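Local coordinates for microcin B17-processing protein McbD (Escherichia coli, PDB 6GRI) that helps convert the inactive microcin B17 precursor McbA into the active peptide, as a YcaO-family protein assembled with McbB and McbC, at residues D[14-19]-D[28-33]; D[145-150]-D[354-359]; D[191-196]-D[254-259]; D[267-272]-D[289-294]. The protein carries 1 engineered substitution. One frame throughout, in Å; residues are numbered along the deposited sequence.

Contact 1 of 4, residues D[14-19]-D[28-33]; sequences ATMAMS and TFSQIW
The side chain of Met16 bends at chi2 (86°) and again at chi3, laying Met16 SD 3.8 Å from Ile32 CG1, the branch of Ile32 that stands beside its own backbone N (chi1 -61°). Both residues belong to a beta hairpin whose arms, strands 15-18 and 28-33, are the two inner strands of a four-stranded antiparallel sheet near the start of the chain. Thr15 with Trp33 and Ala17 with Gln31 are hydrogen-bonded pairs, while Met16 with Ile32 and Met18 with Ser30 are non-hydrogen-bonded pairs between and beyond them. The middle of the ladder is regular: Ala17 N donates to Gln31 O at 2.9 Å, and Gln31 N returns a bond to Ala17 O of 2.9 Å. At the turn end a further bond runs from Ser19 N to Phe29 O (2.9 Å). Where the pairing starts, Ala14 CB sits at the edge of the Trp33 indole, 4.2 Å from CE3.

The face carrying Met16, Met18, Ser30 and Ile32 lies against helix 47-66, where Ser30 OG hydrogen-bonds to Ser50, and Met16, Met18 and Ile32 also pack on a McbB chain. On the face of Ala17 and Gln31 lie Thr12 and Val9 of a McbC chain, so the hairpin has both partner proteins as neighbours. Thr28 OG1 hydrogen-bonds to Thr47 and to Glu294 of McbB, whereas its methyl, anti to the backbone N, turns to the other strand: Thr28 CG2 is 3.5 Å from Met18 SD.

Contact 2 of 4, residues D[145-150]-D[354-359]; sequences DRDTCG and YTKIVS
The flat carbonyl of Cys149 is met in its own plane, on a lone pair of O, by Lys356 NZ at 3.0 Å, with the aliphatic CE of the lysine close by. A second flat group, the Asp147 carboxylate, receives Cys149 N from above its plane (3.1 Å to OD1, 65° out of it), which closes an Asx turn; its other oxygen, OD2, accepts from Met366 N. The turn probably helps to direct the carbonyls of Asp147 and Cys149 at the lysine. Lys356 runs extended from strand 350-358 and kinks only at chi4 (87°), which brings NZ also to Asp147 O in a weak bond of 3.1 Å. Beside it lies Gly150, just before strand 151-154, which pairs antiparallel with strand 350-358: Gly150 O takes a weak hydrogen bond from Ile357 N (3.4 Å) and a CA-H...O contact from Lys356 CA. Gly150 O is also bonded by Ser164 OG of helix 157-180. Ile357 packs on Leu165 and Phe168 of the same helix. The buried lysine therefore leans on neutral peptide oxygens. Asp147 OD1, 4.3 Å from Lys356 NZ, is too far for a salt bridge, but its charge probably still steadies the ammonium group.

Contact 3 of 4, residues D[191-196]-D[254-259]; sequences IVTGIN and ALCKSV
The loop 191-196, irregular but with Gly194 at positive phi (81°), passes beside helix 251-274 so that Thr193 and Cys256 face each other with their CA atoms 8.0 Å apart. No hydrogen bond crosses the gap; side-chain carbons and one sulfur bridge it. Leu255 carries CG anti to the backbone N (chi1 173°) and reaches out with CD2, which meets Ile191 CG2 at 4.1 Å. These two side chains slant past each other, each offering a single methyl. The methyl of Thr193 lies between the two helix residues, with its CG2 4.3 Å from Leu255 CD2 and 4.3 Å from Cys256 SG. Ile195 CG1 also touches Cys256 SG, at 4.2 Å, so the sulfur points into the notch between Thr193 and Ile195. The alternating residues Ile191, Thr193 and Ile195 thus supply all the loop's contacts with the helix. The hydroxyl of Thr193 turns back to the loop, where OG1 accepts a weak bond from Ile195 N (3.4 Å).

Ile195 is the N-cap of helix 196-208. Asp199, in that helix, turns its carboxylate back to the loop and accepts from Thr193 N and, weakly, from Gly194 N, which probably helps hold the bend before the helix. The contact is a light apolar one that ties the approach to helix 196-208 to helix 251-274. Ile198 of the former touches both Thr193 and Cys256, while Leu255 rests on Val226 and Thr228 of strand 224-231, and Ser258 OG hydrogen-bonds to Val226 O, seating helix 251-274 on the mixed sheet.

Contact 4 of 4, residues D[267-272]-D[289-294]; sequences ICLHNF and HFMSCN
Leu269 and Met291 meet where helix 251-274 packs against the end of helix 285-292: Leu269 CD1 lies 3.8 Å from Met291 CG, the two side chains passing at a slant. It is a small, wholly side-chain contact between two helices, without a hydrogen bond across it. The other branch of the leucine, CD2, comes obliquely to the Phe290 ring, 4.2 Å from CE2. One turn on from Leu269, Phe272 takes up the end of the methionine in a Met-aromatic contact. Met291 SD is 4.8 Å from the ring centroid and 32° off the ring normal. The two side chains cross at about a right angle, and the bend at chi3 (61°) brings Met291 CE to 3.7 Å from Phe272 CE1.

Further out, the Phe272 ring meets that of Tyr277, and Phe290 packs on Tyr241 and Thr243 of strand 241-248. Asn294, just past the helix end, secures that end to the same strand and the residues leading into it: its OD1 accepts from Lys240 N and Tyr241 N, and its ND2 donates to Arg238 O. The amide so held places Asn294 ND2 4.4 Å from Leu269 CD2.

How the contacts relate
Contacts 1, 2 and 3 are largely buried, whereas contact 4 lies at the surface. Contact 2 sits deepest: its centre is about 9 Å from that of the chain, against about 21 Å for contact 1 and 20 Å for contact 3. Contacts 3 and 4 both use helix 251-274 and rely on apolar side chains; contact 1 is a backbone ladder between strands, and contact 2 is polar, built round one lysine. Only contacts 1 and 4 touch, through Phe29 on Ile267 and Cys268, which joins the N-terminal hairpin to that helix. Contact 1 is also the one most engaged with McbB and McbC, while contact 3 meets no other protein chain.

Contact 1 of 4, residues D[14-19]-D[28-33]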
loop_
_atom_site.group_PDB
_atom_site.type_symbol
_atom_site.label_atom_id
_atom_site.label_comp_id
_atom_site.label_asym_id
_atom_site.label_seq_id
_atom_site.Cartn_x
_atom_site.Cartn_y
_atom_site.Cartn_z
ATOM N N ALA D 14 -23.083 9.276 15.874
ATOM C CA ALA D 14 -21.857 9.966 15.536
ATOM C C ALA D 14 -20.605 9.085 15.615
ATOM O O ALA D 14 -19.672 9.309 14.854
ATOM C CB ALA D 14 -21.692 11.188 16.431
ATOM N N THR D 15 -20.571 8.115 16.533
ATOM C CA THR D 15 -19.379 7.267 16.738
ATOM C C THR D 15 -19.749 5.860 17.196
ATOM O O THR D 15 -20.632 5.695 18.032
ATOM C CB THR D 15 -18.402 7.860 17.801
ATOM O OG1 THR D 15 -17.903 9.133 17.370
ATOM C CG2 THR D 15 -17.194 6.947 18.040
ATOM N N MET D 16 -19.067 4.869 16.615
ATOM C CA MET D 16 -18.940 3.510 17.157
ATOM C C MET D 16 -17.450 3.212 17.145
ATOM O O MET D 16 -16.824 3.276 16.095
ATOM C CB MET D 16 -19.707 2.508 16.281
ATOM C CG MET D 16 -19.121 1.099 16.134
ATOM S SD MET D 16 -19.619 -0.022 17.431
ATOM C CE MET D 16 -18.186 -1.089 17.575
ATOM N N ALA D 17 -16.878 2.908 18.301
ATOM C CA ALA D 17 -15.466 2.567 18.405
ATOM C C ALA D 17 -15.263 1.355 19.300
ATOM O O ALA D 17 -15.893 1.227 20.340
ATOM C CB ALA D 17 -14.676 3.745 18.942
ATOM N N MET D 18 -14.398 0.457 18.853
ATOM C CA MET D 18 -13.870 -0.615 19.662
ATOM C C MET D 18 -12.633 -0.049 20.315
ATOM O O MET D 18 -11.825 0.582 19.658
ATOM C CB MET D 18 -13.516 -1.809 18.779
ATOM C CG MET D 18 -12.641 -2.858 19.441
ATOM S SD MET D 18 -12.863 -4.481 18.701
ATOM C CE MET D 18 -12.330 -4.224 17.013
ATOM N N SER D 19 -12.473 -0.276 21.605
ATOM C CA SER D 19 -11.362 0.313 22.332
ATOM C C SER D 19 -10.062 -0.476 22.117
ATOM O O SER D 19 -10.097 -1.707 22.103
ATOM C CB SER D 19 -11.676 0.367 23.813
ATOM O OG SER D 19 -10.686 1.136 24.440
ATOM N N THR D 28 -12.377 -6.917 25.413
ATOM C CA THR D 28 -12.615 -5.843 24.475
ATOM C C THR D 28 -13.828 -5.059 24.971
ATOM O O THR D 28 -14.826 -5.650 25.351
ATOM C CB THR D 28 -12.919 -6.396 23.071
ATOM O OG1 THR D 28 -11.768 -7.072 22.552
ATOM C CG2 THR D 28 -13.319 -5.290 22.119
ATOM N N PHE D 29 -13.721 -3.731 24.946
ATOM C CA PHE D 29 -14.789 -2.808 25.307
ATOM C C PHE D 29 -15.169 -2.053 24.027
ATOM O O PHE D 29 -14.362 -1.320 23.477
ATOM C CB PHE D 29 -14.264 -1.855 26.387
ATOM C CG PHE D 29 -15.248 -0.814 26.834
ATOM C CD1 PHE D 29 -16.123 -1.068 27.886
ATOM C CD2 PHE D 29 -15.273 0.448 26.226
ATOM C CE1 PHE D 29 -17.029 -0.099 28.302
ATOM C CE2 PHE D 29 -16.181 1.421 26.633
ATOM C CZ PHE D 29 -17.061 1.147 27.674
ATOM N N SER D 30 -16.378 -2.270 23.527
ATOM C CA SER D 30 -16.890 -1.515 22.379
ATOM C C SER D 30 -17.970 -0.539 22.855
ATOM O O SER D 30 -18.698 -0.819 23.819
ATOM C CB SER D 30 -17.429 -2.464 21.314
ATOM O OG SER D 30 -16.419 -3.374 20.904
ATOM N N GLN D 31 -18.061 0.603 22.177
ATOM C CA GLN D 31 -18.873 1.717 22.644
ATOM C C GLN D 31 -19.440 2.543 21.493
ATOM O O GLN D 31 -18.787 2.728 20.474
ATOM C CB GLN D 31 -18.024 2.605 23.537
ATOM C CG GLN D 31 -18.807 3.582 24.390
ATOM C CD GLN D 31 -17.888 4.445 25.230
ATOM O OE1 GLN D 31 -17.042 5.178 24.692
ATOM N NE2 GLN D 31 -18.034 4.355 26.556
ATOM N N ILE D 32 -20.662 3.036 21.680
ATOM C CA ILE D 32 -21.339 3.892 20.720
ATOM C C ILE D 32 -21.677 5.167 21.461
ATOM O O ILE D 32 -22.038 5.121 22.644
ATOM C CB ILE D 32 -22.596 3.204 20.168
ATOM C CG1 ILE D 32 -22.157 1.909 19.462
ATOM C CG2 ILE D 32 -23.400 4.131 19.254
ATOM C CD1 ILE D 32 -23.247 1.151 18.746
ATOM N N TRP D 33 -21.524 6.292 20.768
ATOM C CA TRP D 33 -21.700 7.612 21.354
ATOM C C TRP D 33 -22.514 8.491 20.398
ATOM O O TRP D 33 -22.189 8.570 19.206
ATOM C CB TRP D 33 -20.328 8.248 21.643
ATOM C CG TRP D 33 -20.418 9.563 22.399
ATOM C CD1 TRP D 33 -20.431 9.728 23.758
ATOM C CD2 TRP D 33 -20.521 10.889 21.835
ATOM N NE1 TRP D 33 -20.538 11.069 24.075
ATOM C CE2 TRP D 33 -20.595 11.801 22.917
ATOM C CE3 TRP D 33 -20.565 11.392 20.521
ATOM C CZ2 TRP D 33 -20.711 13.188 22.728
ATOM C CZ3 TRP D 33 -20.680 12.772 20.333
ATOM C CH2 TRP D 33 -20.752 13.651 21.433
#

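Contact 2 of 4, residues D[145-150]-D[354-359]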
loop_
_atom_site.group_PDB
_atom_site.type_symbol
_atom_site.label_atom_id
_atom_site.label_comp_id
_atom_site.label_asym_id
_atom_site.label_seq_id
_atom_site.Cartn_x
_atom_site.Cartn_y
_atom_site.Cartn_z
ATOM N N ASP D 145 -42.395 6.602 37.440
ATOM C CA ASP D 145 -41.011 6.071 37.422
ATOM C C ASP D 145 -40.865 4.817 36.539
ATOM O O ASP D 145 -41.204 3.711 36.955
ATOM C CB ASP D 145 -40.536 5.767 38.849
ATOM C CG ASP D 145 -40.640 6.970 39.775
ATOM O OD1 ASP D 145 -40.267 8.091 39.374
ATOM O OD2 ASP D 145 -41.093 6.786 40.917
ATOM N N ARG D 146 -40.353 5.003 35.321
ATOM C CA ARG D 146 -40.199 3.920 34.335
ATOM C C ARG D 146 -38.726 3.615 34.149
ATOM O O ARG D 146 -37.898 4.494 34.338
ATOM C CB ARG D 146 -40.790 4.355 32.999
ATOM C CG ARG D 146 -42.235 4.837 33.078
ATOM C CD ARG D 146 -42.500 5.962 32.098
ATOM N NE ARG D 146 -41.964 7.238 32.579
ATOM C CZ ARG D 146 -41.547 8.240 31.803
ATOM N NH1 ARG D 146 -41.573 8.151 30.479
ATOM N NH2 ARG D 146 -41.083 9.352 32.357
ATOM N N ASP D 147 -38.406 2.376 33.784
ATOM C CA ASP D 147 -37.026 1.971 33.473
ATOM C C ASP D 147 -36.990 0.898 32.369
ATOM O O ASP D 147 -38.007 0.674 31.708
ATOM C CB ASP D 147 -36.287 1.545 34.754
ATOM C CG ASP D 147 -36.776 0.224 35.334
ATOM O OD1 ASP D 147 -37.533 -0.535 34.675
ATOM O OD2 ASP D 147 -36.383 -0.050 36.489
ATOM N N THR D 148 -35.834 0.266 32.138
ATOM C CA THR D 148 -35.719 -0.772 31.095
ATOM C C THR D 148 -35.509 -2.176 31.659
ATOM O O THR D 148 -34.844 -2.998 31.039
ATOM C CB THR D 148 -34.552 -0.483 30.134
ATOM O OG1 THR D 148 -33.316 -0.585 30.847
ATOM C CG2 THR D 148 -34.684 0.887 29.507
ATOM N N CYS D 149 -36.070 -2.470 32.824
ATOM C CA CYS D 149 -35.970 -3.816 33.355
ATOM C C CYS D 149 -36.684 -4.758 32.394
ATOM O O CYS D 149 -37.742 -4.430 31.849
ATOM C CB CYS D 149 -36.560 -3.903 34.756
ATOM S SG CYS D 149 -35.561 -3.035 35.986
ATOM N N GLY D 150 -36.067 -5.905 32.151
ATOM C CA GLY D 150 -36.586 -6.881 31.203
ATOM C C GLY D 150 -36.488 -6.580 29.717
ATOM O O GLY D 150 -36.939 -7.405 28.933
ATOM N N TYR D 354 -37.440 -6.455 19.301
ATOM C CA TYR D 354 -37.393 -5.829 20.625
ATOM C C TYR D 354 -38.421 -6.538 21.501
ATOM O O TYR D 354 -39.516 -6.865 21.024
ATOM C CB TYR D 354 -37.722 -4.332 20.531
ATOM C CG TYR D 354 -36.930 -3.605 19.468
ATOM C CD1 TYR D 354 -37.370 -3.576 18.148
ATOM C CD2 TYR D 354 -35.734 -2.964 19.777
ATOM C CE1 TYR D 354 -36.651 -2.921 17.171
ATOM C CE2 TYR D 354 -34.998 -2.310 18.808
ATOM C CZ TYR D 354 -35.457 -2.289 17.505
ATOM O OH TYR D 354 -34.736 -1.626 16.535
ATOM N N THR D 355 -38.059 -6.794 22.762
ATOM C CA THR D 355 -38.966 -7.406 23.739
ATOM C C THR D 355 -38.770 -6.869 25.164
ATOM O O THR D 355 -37.644 -6.535 25.560
ATOM C CB THR D 355 -38.791 -8.939 23.812
ATOM O OG1 THR D 355 -37.440 -9.258 24.174
ATOM C CG2 THR D 355 -39.153 -9.605 22.489
ATOM N N LYS D 356 -39.872 -6.808 25.923
ATOM C CA LYS D 356 -39.829 -6.492 27.356
ATOM C C LYS D 356 -40.767 -7.399 28.121
ATOM O O LYS D 356 -41.965 -7.400 27.859
ATOM C CB LYS D 356 -40.209 -5.037 27.622
ATOM C CG LYS D 356 -39.935 -4.582 29.056
ATOM C CD LYS D 356 -40.719 -3.321 29.389
ATOM C CE LYS D 356 -40.542 -2.885 30.832
ATOM N NZ LYS D 356 -39.356 -2.012 31.034
ATOM N N ILE D 357 -40.224 -8.162 29.067
ATOM C CA ILE D 357 -41.044 -9.009 29.931
ATOM C C ILE D 357 -41.552 -8.169 31.093
ATOM O O ILE D 357 -40.773 -7.498 31.754
ATOM C CB ILE D 357 -40.286 -10.273 30.383
ATOM C CG1 ILE D 357 -40.259 -11.237 29.192
ATOM C CG2 ILE D 357 -40.952 -10.914 31.604
ATOM C CD1 ILE D 357 -39.459 -12.490 29.401
ATOM N N VAL D 358 -42.864 -8.209 31.316
ATOM C CA VAL D 358 -43.547 -7.306 32.234
ATOM C C VAL D 358 -44.529 -8.114 33.053
ATOM O O VAL D 358 -45.189 -8.987 32.514
ATOM C CB VAL D 358 -44.280 -6.204 31.443
ATOM C CG1 VAL D 358 -45.269 -5.438 32.315
ATOM C CG2 VAL D 358 -43.267 -5.240 30.829
ATOM N N SER D 359 -44.615 -7.832 34.352
ATOM C CA SER D 359 -45.623 -8.464 35.224
ATOM C C SER D 359 -46.029 -7.566 36.397
ATOM O O SER D 359 -45.169 -7.132 37.173
ATOM C CB SER D 359 -45.141 -9.814 35.779
ATOM O OG SER D 359 -46.201 -10.479 36.457
#

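Contact 3 of 4, residues D[191-196]-D[254-259]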
loop_
_atom_site.group_PDB
_atom_site.type_symbol
_atom_site.label_atom_id
_atom_site.label_comp_id
_atom_site.label_asym_id
_atom_site.label_seq_id
_atom_site.Cartn_x
_atom_site.Cartn_y
_atom_site.Cartn_z
ATOM N N ILE D 191 -12.060 -18.421 43.629
ATOM C CA ILE D 191 -12.414 -19.383 42.573
ATOM C C ILE D 191 -11.623 -19.110 41.290
ATOM O O ILE D 191 -11.435 -17.951 40.903
ATOM C CB ILE D 191 -13.949 -19.372 42.290
ATOM C CG1 ILE D 191 -14.392 -20.631 41.536
ATOM C CG2 ILE D 191 -14.403 -18.099 41.571
ATOM C CD1 ILE D 191 -14.836 -21.746 42.458
ATOM N N VAL D 192 -11.148 -20.175 40.650
ATOM C CA VAL D 192 -10.439 -20.060 39.370
ATOM C C VAL D 192 -11.252 -20.728 38.250
ATOM O O VAL D 192 -11.401 -21.945 38.202
ATOM C CB VAL D 192 -8.999 -20.627 39.459
ATOM C CG1 VAL D 192 -8.359 -20.738 38.073
ATOM C CG2 VAL D 192 -8.145 -19.747 40.377
ATOM N N THR D 193 -11.745 -19.906 37.336
ATOM C CA THR D 193 -12.635 -20.337 36.271
ATOM C C THR D 193 -11.965 -21.095 35.117
ATOM O O THR D 193 -12.656 -21.744 34.331
ATOM C CB THR D 193 -13.325 -19.102 35.663
ATOM O OG1 THR D 193 -12.330 -18.117 35.343
ATOM C CG2 THR D 193 -14.328 -18.502 36.649
ATOM N N GLY D 194 -10.644 -20.979 34.975
ATOM C CA GLY D 194 -9.944 -21.478 33.783
ATOM C C GLY D 194 -10.000 -20.562 32.557
ATOM O O GLY D 194 -9.249 -20.769 31.604
ATOM N N ILE D 195 -10.862 -19.545 32.583
ATOM C CA ILE D 195 -11.051 -18.626 31.469
ATOM C C ILE D 195 -10.146 -17.425 31.730
ATOM O O ILE D 195 -10.321 -16.725 32.727
ATOM C CB ILE D 195 -12.529 -18.161 31.378
ATOM C CG1 ILE D 195 -13.504 -19.358 31.413
ATOM C CG2 ILE D 195 -12.749 -17.281 30.149
ATOM C CD1 ILE D 195 -13.213 -20.435 30.390
ATOM N N ASN D 196 -9.189 -17.182 30.839
ATOM C CA ASN D 196 -8.116 -16.210 31.101
ATOM C C ASN D 196 -8.599 -14.790 31.360
ATOM O O ASN D 196 -8.109 -14.144 32.283
ATOM C CB ASN D 196 -7.082 -16.199 29.970
ATOM C CG ASN D 196 -6.231 -17.452 29.947
ATOM O OD1 ASN D 196 -6.100 -18.100 28.912
ATOM N ND2 ASN D 196 -5.652 -17.806 31.094
ATOM N N ALA D 254 -23.079 -17.673 34.147
ATOM C CA ALA D 254 -23.634 -16.572 34.937
ATOM C C ALA D 254 -22.561 -15.879 35.774
ATOM O O ALA D 254 -22.611 -14.672 35.940
ATOM C CB ALA D 254 -24.763 -17.058 35.824
ATOM N N LEU D 255 -21.591 -16.633 36.284
ATOM C CA LEU D 255 -20.492 -16.036 37.043
ATOM C C LEU D 255 -19.571 -15.246 36.131
ATOM O O LEU D 255 -19.181 -14.132 36.495
ATOM C CB LEU D 255 -19.678 -17.087 37.788
ATOM C CG LEU D 255 -18.403 -16.590 38.480
ATOM C CD1 LEU D 255 -18.720 -15.491 39.476
ATOM C CD2 LEU D 255 -17.691 -17.741 39.173
ATOM N N CYS D 256 -19.214 -15.834 34.979
ATOM C CA CYS D 256 -18.321 -15.192 33.983
ATOM C C CYS D 256 -18.924 -13.899 33.416
ATOM O O CYS D 256 -18.241 -12.881 33.346
ATOM C CB CYS D 256 -17.961 -16.153 32.835
ATOM S SG CYS D 256 -16.790 -17.489 33.251
ATOM N N LYS D 257 -20.203 -13.946 33.046
ATOM C CA LYS D 257 -20.940 -12.747 32.647
ATOM C C LYS D 257 -20.936 -11.692 33.747
ATOM O O LYS D 257 -20.691 -10.524 33.484
ATOM C CB LYS D 257 -22.386 -13.089 32.287
ATOM C CG LYS D 257 -22.568 -13.891 31.004
ATOM C CD LYS D 257 -23.951 -14.542 30.929
ATOM N N SER D 258 -21.214 -12.112 34.978
ATOM C CA SER D 258 -21.262 -11.196 36.136
ATOM C C SER D 258 -19.927 -10.454 36.341
ATOM O O SER D 258 -19.916 -9.263 36.650
ATOM C CB SER D 258 -21.674 -11.955 37.424
ATOM O OG SER D 258 -22.034 -11.074 38.485
ATOM N N VAL D 259 -18.814 -11.157 36.148
ATOM C CA VAL D 259 -17.485 -10.588 36.390
ATOM C C VAL D 259 -17.144 -9.508 35.361
ATOM O O VAL D 259 -16.449 -8.539 35.681
ATOM C CB VAL D 259 -16.413 -11.706 36.457
ATOM C CG1 VAL D 259 -15.008 -11.192 36.181
ATOM C CG2 VAL D 259 -16.458 -12.370 37.827
#

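Contact 4 of 4, residues D[267-272]-D[289-294]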
loop_
_atom_site.group_PDB
_atom_site.type_symbol
_atom_site.label_atom_id
_atom_site.label_comp_id
_atom_site.label_asym_id
_atom_site.label_seq_id
_atom_site.Cartn_x
_atom_site.Cartn_y
_atom_site.Cartn_z
ATOM N N ILE D 267 -14.733 -0.008 34.860
ATOM C CA ILE D 267 -13.899 0.687 33.866
ATOM C C ILE D 267 -14.513 1.993 33.357
ATOM O O ILE D 267 -13.783 2.996 33.214
ATOM C CB ILE D 267 -13.449 -0.235 32.690
ATOM C CG1 ILE D 267 -12.267 0.382 31.934
ATOM C CG2 ILE D 267 -14.581 -0.523 31.713
ATOM C CD1 ILE D 267 -11.058 0.665 32.800
ATOM N N CYS D 268 -15.827 1.993 33.093
ATOM C CA CYS D 268 -16.499 3.204 32.591
ATOM C C CYS D 268 -16.471 4.329 33.578
ATOM O O CYS D 268 -16.147 5.451 33.220
ATOM C CB CYS D 268 -17.937 2.947 32.207
ATOM S SG CYS D 268 -18.026 1.926 30.751
ATOM N N LEU D 269 -16.800 4.032 34.823
ATOM C CA LEU D 269 -16.756 5.055 35.852
ATOM C C LEU D 269 -15.313 5.525 36.073
ATOM O O LEU D 269 -15.064 6.727 36.114
ATOM C CB LEU D 269 -17.393 4.567 37.154
ATOM C CG LEU D 269 -17.547 5.603 38.276
ATOM C CD1 LEU D 269 -18.000 6.978 37.791
ATOM C CD2 LEU D 269 -18.524 5.055 39.309
ATOM N N HIS D 270 -14.370 4.583 36.161
ATOM C CA HIS D 270 -12.961 4.932 36.339
ATOM C C HIS D 270 -12.551 5.966 35.300
ATOM O O HIS D 270 -12.028 7.017 35.661
ATOM C CB HIS D 270 -12.033 3.715 36.258
ATOM C CG HIS D 270 -10.582 4.078 36.308
ATOM N ND1 HIS D 270 -9.951 4.450 37.473
ATOM C CD2 HIS D 270 -9.654 4.179 35.325
ATOM C CE1 HIS D 270 -8.691 4.752 37.207
ATOM N NE2 HIS D 270 -8.485 4.593 35.912
ATOM N N ASN D 271 -12.826 5.664 34.027
ATOM C CA ASN D 271 -12.549 6.577 32.909
ATOM C C ASN D 271 -13.335 7.888 33.026
ATOM O O ASN D 271 -12.769 8.960 32.863
ATOM C CB ASN D 271 -12.852 5.887 31.570
ATOM C CG ASN D 271 -11.821 4.817 31.202
ATOM O OD1 ASN D 271 -10.751 4.716 31.812
ATOM N ND2 ASN D 271 -12.135 4.027 30.182
ATOM N N PHE D 272 -14.627 7.808 33.335
ATOM C CA PHE D 272 -15.413 9.014 33.614
ATOM C C PHE D 272 -14.675 9.894 34.619
ATOM O O PHE D 272 -14.518 11.094 34.394
ATOM C CB PHE D 272 -16.821 8.680 34.145
ATOM C CG PHE D 272 -17.719 9.883 34.273
ATOM C CD1 PHE D 272 -17.773 10.613 35.461
ATOM C CD2 PHE D 272 -18.500 10.305 33.197
ATOM C CE1 PHE D 272 -18.589 11.734 35.570
ATOM C CE2 PHE D 272 -19.318 11.424 33.300
ATOM C CZ PHE D 272 -19.361 12.138 34.486
ATOM N N HIS D 289 -27.028 8.113 40.767
ATOM C CA HIS D 289 -27.140 7.344 42.004
ATOM C C HIS D 289 -25.945 6.400 42.203
ATOM O O HIS D 289 -25.314 6.406 43.263
ATOM C CB HIS D 289 -28.458 6.560 42.010
ATOM C CG HIS D 289 -28.646 5.690 43.214
ATOM N ND1 HIS D 289 -28.605 6.180 44.503
ATOM C CD2 HIS D 289 -28.887 4.361 43.322
ATOM C CE1 HIS D 289 -28.810 5.190 45.353
ATOM N NE2 HIS D 289 -28.985 4.075 44.662
ATOM N N PHE D 290 -25.636 5.605 41.177
ATOM C CA PHE D 290 -24.499 4.668 41.227
ATOM C C PHE D 290 -23.142 5.336 41.517
ATOM O O PHE D 290 -22.266 4.731 42.156
ATOM C CB PHE D 290 -24.406 3.859 39.927
ATOM C CG PHE D 290 -23.399 2.747 39.985
ATOM C CD1 PHE D 290 -23.662 1.599 40.728
ATOM C CD2 PHE D 290 -22.183 2.853 39.323
ATOM C CE1 PHE D 290 -22.734 0.575 40.799
ATOM C CE2 PHE D 290 -21.252 1.827 39.387
ATOM C CZ PHE D 290 -21.528 0.684 40.125
ATOM N N MET D 291 -22.977 6.571 41.038
ATOM C CA MET D 291 -21.788 7.362 41.336
ATOM C C MET D 291 -21.740 7.812 42.788
ATOM O O MET D 291 -20.673 7.813 43.398
ATOM C CB MET D 291 -21.718 8.589 40.445
ATOM C CG MET D 291 -21.401 8.274 39.003
ATOM S SD MET D 291 -21.452 9.769 38.014
ATOM C CE MET D 291 -20.168 10.743 38.807
ATOM N N SER D 292 -22.883 8.208 43.339
ATOM C CA SER D 292 -22.946 8.577 44.758
ATOM C C SER D 292 -22.700 7.382 45.694
ATOM O O SER D 292 -22.356 7.577 46.856
ATOM C CB SER D 292 -24.276 9.262 45.091
ATOM O OG SER D 292 -25.379 8.461 44.714
ATOM N N CYS D 293 -22.872 6.161 45.177
ATOM C CA CYS D 293 -22.589 4.923 45.915
ATOM C C CYS D 293 -21.125 4.452 45.873
ATOM O O CYS D 293 -20.789 3.453 46.507
ATOM C CB CYS D 293 -23.481 3.789 45.388
ATOM S SG CYS D 293 -25.255 4.131 45.438
ATOM N N ASN D 294 -20.260 5.147 45.136
ATOM C CA ASN D 294 -18.843 4.770 45.032
ATOM C C ASN D 294 -18.085 5.044 46.347
ATOM O O ASN D 294 -17.347 6.026 46.470
ATOM C CB ASN D 294 -18.191 5.511 43.857
ATOM C CG ASN D 294 -16.766 5.083 43.614
ATOM O OD1 ASN D 294 -16.315 4.075 44.152
ATOM N ND2 ASN D 294 -16.045 5.845 42.798
#